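PDB 2OKX: rhamnosidase B from Bacillus sp., which hydrolyses terminal alpha-L-rhamnose residues from rhamnose-containing glycosides, as a member of glycoside hydrolase family 78. Local coordinates for residues 18-30 with 129-143. Residues are numbered along the deposited sequence; the frame is centred on the assembly and turned at random. Where two conformers were deposited one is given.
Sequences SPRNEWRCFRGSF and WRTERLGGQRSNSPR
R24 and T131 meet because of two torsions: T131 places OG1 trans to its own backbone N (chi1 -179°), over the neighbouring strand, while R24 bends at chi3 (-70°) and swings its guanidinium back to that hydroxyl. NH1 reaches T131 OG1 at 3.1 Å, almost within the guanidinium plane. The threonine gives its proton to C25 O, 2.8 Å from OG1, and E132 N approaches the same oxygen from the opposite face of its plane. A hydroxyl suits this place, since it accepts from an arginine and donates to a carbonyl at once. T131 OG1 also sits above the F26 ring, nearer its border than its centre. R24 further forms a salt bridge with E22 through NE and OE1, 3.3 Å apart, and NH1 gives a proton to a water that binds T131 O. A leucine in place of R24 would probably leave T131 OG1 without its arginine donor and E22 OE1 without its charged mate.

The R24-T131 and T131-C25 bonds link strand 130-133 to strand 22-31, its antiparallel neighbour in a seven-stranded sheet; 87-96 flanks the latter on its other side. With a nearby five-stranded sheet, this is consistent with the beta-sandwich of the galactose-binding-like clan to which the N-terminal rhamnosidase domain belongs. At one end W129 lays its ring over G28, whose CA sits 3.7 Å from the centroid of the six-membered ring in a CH-pi contact; a CB on G28 would collide with the indole. Where the strand pairing ends, L134 N donates almost straight to W23 O. L134 then wedges between two apolar neighbours, CD2 meeting the edge of the W23 indole at CE3 (3.6 Å) and CD1 touching C25 SG.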
ATOM      1  N   SER A  18      14.549  -3.768  20.762  1.00 31.69           N
ATOM      2  CA  SER A  18      13.587  -3.693  19.667  1.00 31.08           C
ATOM      3  C   SER A  18      12.221  -4.178  20.142  1.00 29.05           C
ATOM      4  O   SER A  18      11.786  -5.279  19.812  1.00 29.22           O
ATOM      5  CB  SER A  18      14.068  -4.541  18.485  1.00 31.52           C
ATOM      6  OG  SER A  18      13.179  -4.451  17.383  1.00 31.59           O
ATOM      7  N   PRO A  19      11.528  -3.351  20.934  1.00 27.76           N
ATOM      8  CA  PRO A  19      10.209  -3.709  21.450  1.00 27.63           C
ATOM      9  C   PRO A  19       9.165  -3.721  20.339  1.00 27.56           C
ATOM     10  O   PRO A  19       9.320  -3.043  19.319  1.00 27.80           O
ATOM     11  CB  PRO A  19       9.941  -2.624  22.484  1.00 25.91           C
ATOM     12  CG  PRO A  19      10.608  -1.431  21.876  1.00 26.18           C
ATOM     13  CD  PRO A  19      11.917  -1.999  21.377  1.00 27.57           C
ATOM     14  N   ARG A  20       8.110  -4.498  20.541  1.00 26.87           N
ATOM     15  CA  ARG A  20       7.042  -4.588  19.556  1.00 26.85           C
ATOM     16  C   ARG A  20       6.073  -3.420  19.686  1.00 26.66           C
ATOM     17  O   ARG A  20       5.649  -3.074  20.791  1.00 24.67           O
ATOM     18  CB  ARG A  20       6.252  -5.888  19.741  1.00 26.10           C
ATOM     19  CG  ARG A  20       5.022  -6.016  18.829  1.00 25.44           C
ATOM     20  CD  ARG A  20       4.034  -7.024  19.403  1.00 24.82           C
ATOM     21  NE  ARG A  20       2.807  -7.188  18.618  1.00 24.64           N
ATOM     22  CZ  ARG A  20       2.708  -7.913  17.505  1.00 25.21           C
ATOM     23  NH1 ARG A  20       3.770  -8.548  17.014  1.00 23.53           N
ATOM     24  NH2 ARG A  20       1.533  -8.038  16.902  1.00 23.76           N
ATOM     25  N   ASN A  21       5.742  -2.813  18.551  1.00 25.99           N
ATOM     26  CA  ASN A  21       4.762  -1.731  18.512  1.00 24.70           C
ATOM     27  C   ASN A  21       4.871  -0.764  19.693  1.00 23.95           C
ATOM     28  O   ASN A  21       3.926  -0.606  20.458  1.00 23.63           O
ATOM     29  CB  ASN A  21       3.364  -2.362  18.479  1.00 24.00           C
ATOM     30  CG  ASN A  21       2.251  -1.347  18.270  1.00 23.19           C
ATOM     31  OD1 ASN A  21       1.083  -1.636  18.536  1.00 25.43           O
ATOM     32  ND2 ASN A  21       2.601  -0.171  17.784  1.00 20.15           N
ATOM     33  N   GLU A  22       6.020  -0.112  19.836  1.00 25.40           N
ATOM     34  CA  GLU A  22       6.206   0.829  20.931  1.00 26.17           C
ATOM     35  C   GLU A  22       6.451   2.249  20.445  1.00 24.31           C
ATOM     36  O   GLU A  22       7.311   2.485  19.600  1.00 24.47           O
ATOM     37  CB  GLU A  22       7.383   0.398  21.819  1.00 28.50           C
ATOM     38  CG  GLU A  22       7.670   1.359  22.973  1.00 31.85           C
ATOM     39  CD  GLU A  22       8.806   0.892  23.869  1.00 33.02           C
ATOM     40  OE1 GLU A  22       9.936   1.426  23.751  1.00 33.24           O
ATOM     41  OE2 GLU A  22       8.566  -0.020  24.687  1.00 32.85           O
ATOM     42  N   TRP A  23       5.687   3.190  20.987  1.00 24.37           N
ATOM     43  CA  TRP A  23       5.843   4.596  20.636  1.00 25.50           C
ATOM     44  C   TRP A  23       6.579   5.257  21.802  1.00 24.71           C
ATOM     45  O   TRP A  23       6.112   5.231  22.939  1.00 26.10           O
ATOM     46  CB  TRP A  23       4.468   5.236  20.410  1.00 25.34           C
ATOM     47  CG  TRP A  23       3.762   4.694  19.189  1.00 26.20           C
ATOM     48  CD1 TRP A  23       4.177   3.662  18.390  1.00 26.90           C
ATOM     49  CD2 TRP A  23       2.527   5.161  18.630  1.00 26.25           C
ATOM     50  NE1 TRP A  23       3.278   3.460  17.368  1.00 26.59           N
ATOM     51  CE2 TRP A  23       2.257   4.365  17.492  1.00 27.65           C
ATOM     52  CE3 TRP A  23       1.623   6.174  18.978  1.00 26.80           C
ATOM     53  CZ2 TRP A  23       1.117   4.552  16.698  1.00 26.52           C
ATOM     54  CZ3 TRP A  23       0.489   6.359  18.187  1.00 26.40           C
ATOM     55  CH2 TRP A  23       0.249   5.552  17.061  1.00 25.58           C
ATOM     56  N   ARG A  24       7.742   5.831  21.514  1.00 26.87           N
ATOM     57  CA  ARG A  24       8.559   6.455  22.547  1.00 27.72           C
ATOM     58  C   ARG A  24       8.851   7.933  22.300  1.00 27.93           C
ATOM     59  O   ARG A  24       9.166   8.337  21.182  1.00 27.67           O
ATOM     60  CB  ARG A  24       9.868   5.671  22.678  1.00 28.71           C
ATOM     61  CG  ARG A  24      10.897   6.260  23.629  1.00 29.82           C
ATOM     62  CD  ARG A  24      12.053   5.281  23.820  1.00 28.22           C
ATOM     63  NE  ARG A  24      11.644   4.113  24.595  1.00 29.86           N
ATOM     64  CZ  ARG A  24      11.459   4.114  25.912  1.00 30.96           C
ATOM     65  NH1 ARG A  24      11.651   5.225  26.615  1.00 31.28           N
ATOM     66  NH2 ARG A  24      11.073   3.006  26.531  1.00 31.27           N
ATOM     67  N   CYS A  25       8.750   8.725  23.365  1.00 28.99           N
ATOM     68  CA  CYS A  25       8.990  10.165  23.309  1.00 29.18           C
ATOM     69  C   CYS A  25      10.416  10.534  23.699  1.00 30.60           C
ATOM     70  O   CYS A  25      11.020   9.899  24.564  1.00 31.09           O
ATOM     71  CB  CYS A  25       8.038  10.898  24.256  1.00 28.09           C
ATOM     72  SG  CYS A  25       6.286  10.553  24.018  1.00 30.89           S
ATOM     73  N   PHE A  26      10.942  11.575  23.058  1.00 30.02           N
ATOM     74  CA  PHE A  26      12.279  12.073  23.350  1.00 30.45           C
ATOM     75  C   PHE A  26      12.227  13.593  23.452  1.00 32.58           C
ATOM     76  O   PHE A  26      11.500  14.248  22.703  1.00 32.03           O
ATOM     77  CB  PHE A  26      13.277  11.673  22.258  1.00 29.27           C
ATOM     78  CG  PHE A  26      13.539  10.195  22.181  1.00 30.39           C
ATOM     79  CD1 PHE A  26      12.718   9.364  21.423  1.00 29.04           C
ATOM     80  CD2 PHE A  26      14.604   9.631  22.878  1.00 28.65           C
ATOM     81  CE1 PHE A  26      12.952   7.994  21.361  1.00 29.08           C
ATOM     82  CE2 PHE A  26      14.850   8.262  22.824  1.00 28.50           C
ATOM     83  CZ  PHE A  26      14.022   7.441  22.064  1.00 29.12           C
ATOM     84  N   ARG A  27      12.990  14.147  24.390  1.00 32.14           N
ATOM     85  CA  ARG A  27      13.049  15.590  24.589  1.00 33.55           C
ATOM     86  C   ARG A  27      14.490  16.044  24.762  1.00 35.48           C
ATOM     87  O   ARG A  27      15.270  15.425  25.489  1.00 35.06           O
ATOM     88  CB  ARG A  27      12.235  16.010  25.818  1.00 32.87           C
ATOM     89  CG  ARG A  27      10.722  16.013  25.613  1.00 32.88           C
ATOM     90  CD  ARG A  27       9.998  16.331  26.913  1.00 31.37           C
ATOM     91  NE  ARG A  27      10.400  17.623  27.461  1.00 32.94           N
ATOM     92  CZ  ARG A  27       9.907  18.793  27.069  1.00 34.60           C
ATOM     93  NH1 ARG A  27       8.980  18.846  26.121  1.00 33.04           N
ATOM     94  NH2 ARG A  27      10.349  19.917  27.621  1.00 33.95           N
ATOM     95  N   GLY A  28      14.836  17.126  24.078  1.00 36.64           N
ATOM     96  CA  GLY A  28      16.174  17.672  24.162  1.00 38.30           C
ATOM     97  C   GLY A  28      16.081  19.182  24.096  1.00 39.90           C
ATOM     98  O   GLY A  28      15.305  19.724  23.310  1.00 39.05           O
ATOM     99  N   SER A  29      16.857  19.867  24.927  1.00 41.00           N
ATOM    100  CA  SER A  29      16.840  21.319  24.938  1.00 42.25           C
ATOM    101  C   SER A  29      18.236  21.874  24.740  1.00 42.75           C
ATOM    102  O   SER A  29      19.230  21.171  24.921  1.00 42.28           O
ATOM    103  CB  SER A  29      16.268  21.837  26.259  1.00 43.46           C
ATOM    104  OG  SER A  29      14.913  21.452  26.415  1.00 47.93           O
ATOM    105  N   PHE A  30      18.302  23.141  24.357  1.00 43.70           N
ATOM    106  CA  PHE A  30      19.570  23.814  24.140  1.00 46.06           C
ATOM    107  C   PHE A  30      19.333  25.315  24.064  1.00 47.56           C
ATOM    108  O   PHE A  30      18.225  25.765  23.771  1.00 47.87           O
ATOM    109  CB  PHE A  30      20.227  23.337  22.841  1.00 45.66           C
ATOM    110  CG  PHE A  30      19.482  23.741  21.598  1.00 45.42           C
ATOM    111  CD1 PHE A  30      18.316  23.083  21.222  1.00 45.15           C
ATOM    112  CD2 PHE A  30      19.945  24.789  20.808  1.00 45.79           C
ATOM    113  CE1 PHE A  30      17.621  23.460  20.076  1.00 44.58           C
ATOM    114  CE2 PHE A  30      19.256  25.175  19.659  1.00 45.55           C
ATOM    115  CZ  PHE A  30      18.092  24.508  19.293  1.00 45.05           C
ATOM    116  N   TRP A 129      19.598  13.680  26.740  1.00 38.08           N
ATOM    117  CA  TRP A 129      18.187  13.763  26.378  1.00 37.66           C
ATOM    118  C   TRP A 129      17.331  12.917  27.311  1.00 37.24           C
ATOM    119  O   TRP A 129      17.818  11.977  27.937  1.00 37.00           O
ATOM    120  CB  TRP A 129      17.984  13.298  24.934  1.00 37.25           C
ATOM    121  CG  TRP A 129      18.417  14.300  23.907  1.00 37.25           C
ATOM    122  CD1 TRP A 129      19.599  14.979  23.869  1.00 38.42           C
ATOM    123  CD2 TRP A 129      17.681  14.709  22.748  1.00 37.45           C
ATOM    124  NE1 TRP A 129      19.648  15.787  22.757  1.00 39.25           N
ATOM    125  CE2 TRP A 129      18.483  15.640  22.051  1.00 38.37           C
ATOM    126  CE3 TRP A 129      16.421  14.378  22.228  1.00 36.60           C
ATOM    127  CZ2 TRP A 129      18.066  16.246  20.858  1.00 38.00           C
ATOM    128  CZ3 TRP A 129      16.007  14.980  21.042  1.00 35.54           C
ATOM    129  CH2 TRP A 129      16.830  15.903  20.372  1.00 36.34           C
ATOM    130  N   ARG A 130      16.050  13.262  27.394  1.00 37.16           N
ATOM    131  CA  ARG A 130      15.095  12.553  28.240  1.00 37.98           C
ATOM    132  C   ARG A 130      14.205  11.688  27.354  1.00 37.32           C
ATOM    133  O   ARG A 130      13.981  12.016  26.184  1.00 35.87           O
ATOM    134  CB  ARG A 130      14.220  13.554  28.990  1.00 40.97           C
ATOM    135  CG  ARG A 130      14.984  14.590  29.794  1.00 45.77           C
ATOM    136  CD  ARG A 130      15.353  14.066  31.164  1.00 49.18           C
ATOM    137  NE  ARG A 130      15.851  15.134  32.026  1.00 52.39           N
ATOM    138  CZ  ARG A 130      15.968  15.033  33.346  1.00 53.36           C
ATOM    139  NH1 ARG A 130      15.624  13.908  33.959  1.00 55.19           N
ATOM    140  NH2 ARG A 130      16.422  16.058  34.053  1.00 55.14           N
ATOM    141  N   THR A 131      13.688  10.597  27.913  1.00 35.78           N
ATOM    142  CA  THR A 131      12.821   9.702  27.157  1.00 35.17           C
ATOM    143  C   THR A 131      11.875   8.894  28.038  1.00 36.19           C
ATOM    144  O   THR A 131      12.215   8.516  29.161  1.00 37.70           O
ATOM    145  CB  THR A 131      13.643   8.719  26.298  1.00 35.30           C
ATOM    146  OG1 THR A 131      12.755   7.874  25.555  1.00 33.85           O
ATOM    147  CG2 THR A 131      14.536   7.854  27.177  1.00 34.85           C
ATOM    148  N   GLU A 132      10.681   8.644  27.510  1.00 34.46           N
ATOM    149  CA  GLU A 132       9.640   7.871  28.184  1.00 35.19           C
ATOM    150  C   GLU A 132       8.680   7.375  27.105  1.00 34.97           C
ATOM    151  O   GLU A 132       8.534   8.015  26.063  1.00 32.90           O
ATOM    152  CB  GLU A 132       8.852   8.741  29.175  1.00 36.84           C
ATOM    153  CG  GLU A 132       9.606   9.170  30.429  1.00 40.37           C
ATOM    154  CD  GLU A 132       9.909   8.017  31.374  1.00 42.97           C
ATOM    155  OE1 GLU A 132       8.964   7.289  31.750  1.00 44.39           O
ATOM    156  OE2 GLU A 132      11.091   7.845  31.748  1.00 43.33           O
ATOM    157  N   ARG A 133       8.035   6.238  27.340  1.00 34.45           N
ATOM    158  CA  ARG A 133       7.087   5.727  26.362  1.00 35.04           C
ATOM    159  C   ARG A 133       5.912   6.688  26.314  1.00 35.21           C
ATOM    160  O   ARG A 133       5.619   7.364  27.304  1.00 34.85           O
ATOM    161  CB  ARG A 133       6.575   4.340  26.760  0.60 35.73           C
ATOM    162  CG  ARG A 133       7.517   3.196  26.444  0.60 36.72           C
ATOM    163  CD  ARG A 133       6.754   1.885  26.475  0.60 38.65           C
ATOM    164  NE  ARG A 133       5.634   1.911  25.536  0.60 39.42           N
ATOM    165  CZ  ARG A 133       4.684   0.985  25.475  0.60 38.31           C
ATOM    166  NH1 ARG A 133       4.709  -0.053  26.301  0.60 39.42           N
ATOM    167  NH2 ARG A 133       3.705   1.101  24.591  0.60 36.59           N
ATOM    168  N   LEU A 134       5.243   6.757  25.167  1.00 33.30           N
ATOM    169  CA  LEU A 134       4.077   7.618  25.042  1.00 31.07           C
ATOM    170  C   LEU A 134       3.020   7.044  25.975  1.00 30.00           C
ATOM    171  O   LEU A 134       2.609   5.891  25.825  1.00 27.87           O
ATOM    172  CB  LEU A 134       3.551   7.610  23.607  1.00 31.44           C
ATOM    173  CG  LEU A 134       2.298   8.452  23.348  1.00 30.90           C
ATOM    174  CD1 LEU A 134       2.633   9.929  23.503  1.00 29.30           C
ATOM    175  CD2 LEU A 134       1.777   8.175  21.941  1.00 31.15           C
ATOM    176  N   GLY A 135       2.585   7.848  26.939  1.00 28.31           N
ATOM    177  CA  GLY A 135       1.588   7.388  27.886  1.00 27.47           C
ATOM    178  C   GLY A 135       0.273   6.948  27.267  1.00 28.10           C
ATOM    179  O   GLY A 135      -0.272   7.630  26.398  1.00 28.86           O
ATOM    180  N   GLY A 136      -0.233   5.802  27.711  1.00 25.93           N
ATOM    181  CA  GLY A 136      -1.495   5.301  27.202  1.00 25.37           C
ATOM    182  C   GLY A 136      -1.439   4.509  25.905  1.00 24.43           C
ATOM    183  O   GLY A 136      -2.427   3.885  25.528  1.00 25.13           O
ATOM    184  N   GLN A 137      -0.302   4.529  25.217  1.00 24.62           N
ATOM    185  CA  GLN A 137      -0.175   3.793  23.964  1.00 24.91           C
ATOM    186  C   GLN A 137       0.008   2.307  24.252  1.00 25.82           C
ATOM    187  O   GLN A 137       1.033   1.894  24.791  1.00 27.00           O
ATOM    188  CB  GLN A 137       1.003   4.326  23.151  1.00 25.87           C
ATOM    189  CG  GLN A 137       1.126   3.688  21.772  1.00 26.19           C
ATOM    190  CD  GLN A 137       2.102   2.528  21.738  1.00 26.82           C
ATOM    191  OE1 GLN A 137       1.890   1.542  21.034  1.00 28.26           O
ATOM    192  NE2 GLN A 137       3.191   2.652  22.483  1.00 26.39           N
ATOM    193  N   ARG A 138      -0.994   1.513  23.888  1.00 25.70           N
ATOM    194  CA  ARG A 138      -0.973   0.072  24.123  1.00 26.38           C
ATOM    195  C   ARG A 138      -0.160  -0.684  23.081  1.00 26.39           C
ATOM    196  O   ARG A 138      -0.506  -0.697  21.897  1.00 25.58           O
ATOM    197  CB  ARG A 138      -2.401  -0.474  24.139  1.00 25.15           C
ATOM    198  CG  ARG A 138      -3.357   0.284  25.053  1.00 27.14           C
ATOM    199  CD  ARG A 138      -2.766   0.517  26.441  1.00 28.43           C
ATOM    200  NE  ARG A 138      -3.764   1.018  27.386  1.00 29.14           N
ATOM    201  CZ  ARG A 138      -3.473   1.600  28.548  1.00 29.47           C
ATOM    202  NH1 ARG A 138      -2.208   1.765  28.918  1.00 26.98           N
ATOM    203  NH2 ARG A 138      -4.450   2.017  29.340  1.00 29.81           N
ATOM    204  N   SER A 139       0.916  -1.325  23.530  1.00 24.78           N
ATOM    205  CA  SER A 139       1.785  -2.075  22.637  1.00 24.26           C
ATOM    206  C   SER A 139       1.195  -3.397  22.164  1.00 23.61           C
ATOM    207  O   SER A 139       1.845  -4.132  21.422  1.00 25.48           O
ATOM    208  CB  SER A 139       3.139  -2.325  23.303  0.51 24.57           C
ATOM    209  OG  SER A 139       3.889  -1.126  23.375  0.51 25.56           O
ATOM    210  N   ASN A 140      -0.021  -3.713  22.593  1.00 23.73           N
ATOM    211  CA  ASN A 140      -0.655  -4.950  22.149  1.00 23.58           C
ATOM    212  C   ASN A 140      -1.744  -4.673  21.106  1.00 23.84           C
ATOM    213  O   ASN A 140      -2.526  -5.567  20.773  1.00 22.68           O
ATOM    214  CB  ASN A 140      -1.266  -5.720  23.328  1.00 23.68           C
ATOM    215  CG  ASN A 140      -2.448  -5.001  23.958  1.00 23.50           C
ATOM    216  OD1 ASN A 140      -3.373  -5.637  24.469  1.00 24.28           O
ATOM    217  ND2 ASN A 140      -2.417  -3.678  23.937  1.00 22.42           N
ATOM    218  N   SER A 141      -1.788  -3.447  20.587  1.00 21.43           N
ATOM    219  CA  SER A 141      -2.799  -3.094  19.590  1.00 23.55           C
ATOM    220  C   SER A 141      -2.638  -3.972  18.343  1.00 22.37           C
ATOM    221  O   SER A 141      -1.571  -4.538  18.103  1.00 23.04           O
ATOM    222  CB  SER A 141      -2.714  -1.602  19.233  1.00 19.60           C
ATOM    223  OG  SER A 141      -1.523  -1.295  18.542  1.00 22.43           O
ATOM    224  N   PRO A 142      -3.698  -4.092  17.532  1.00 22.17           N
ATOM    225  CA  PRO A 142      -3.660  -4.919  16.321  1.00 22.05           C
ATOM    226  C   PRO A 142      -2.590  -4.608  15.281  1.00 22.87           C
ATOM    227  O   PRO A 142      -2.261  -3.446  15.027  1.00 21.77           O
ATOM    228  CB  PRO A 142      -5.065  -4.744  15.733  1.00 21.57           C
ATOM    229  CG  PRO A 142      -5.905  -4.398  16.921  1.00 20.79           C
ATOM    230  CD  PRO A 142      -5.014  -3.444  17.669  1.00 20.80           C
ATOM    231  N   ARG A 143      -2.045  -5.667  14.686  1.00 21.28           N
ATOM    232  CA  ARG A 143      -1.081  -5.510  13.613  1.00 21.39           C
ATOM    233  C   ARG A 143      -2.014  -5.011  12.514  1.00 19.97           C
ATOM    234  O   ARG A 143      -3.100  -5.561  12.319  1.00 19.32           O
ATOM    235  CB  ARG A 143      -0.473  -6.864  13.231  1.00 21.72           C
ATOM    236  CG  ARG A 143       0.443  -6.826  12.012  1.00 21.93           C
ATOM    237  CD  ARG A 143       1.714  -6.029  12.267  1.00 21.86           C
ATOM    238  NE  ARG A 143       2.417  -5.759  11.014  1.00 22.73           N
ATOM    239  CZ  ARG A 143       3.099  -6.661  10.315  1.00 23.02           C
ATOM    240  NH1 ARG A 143       3.195  -7.915  10.740  1.00 24.15           N
ATOM    241  NH2 ARG A 143       3.660  -6.316   9.163  1.00 22.10           N
TER
HETATM  242  O   HOH W   1      -0.860  -7.333  18.745  1.00 25.89           O
HETATM  243  O   HOH W   2       1.057  -5.020  19.126  1.00 31.69           O
HETATM  244  O   HOH W   3       6.576  -1.547  24.645  1.00 49.19           O
HETATM  245  O   HOH W   4      12.253   5.555  29.672  1.00 44.84           O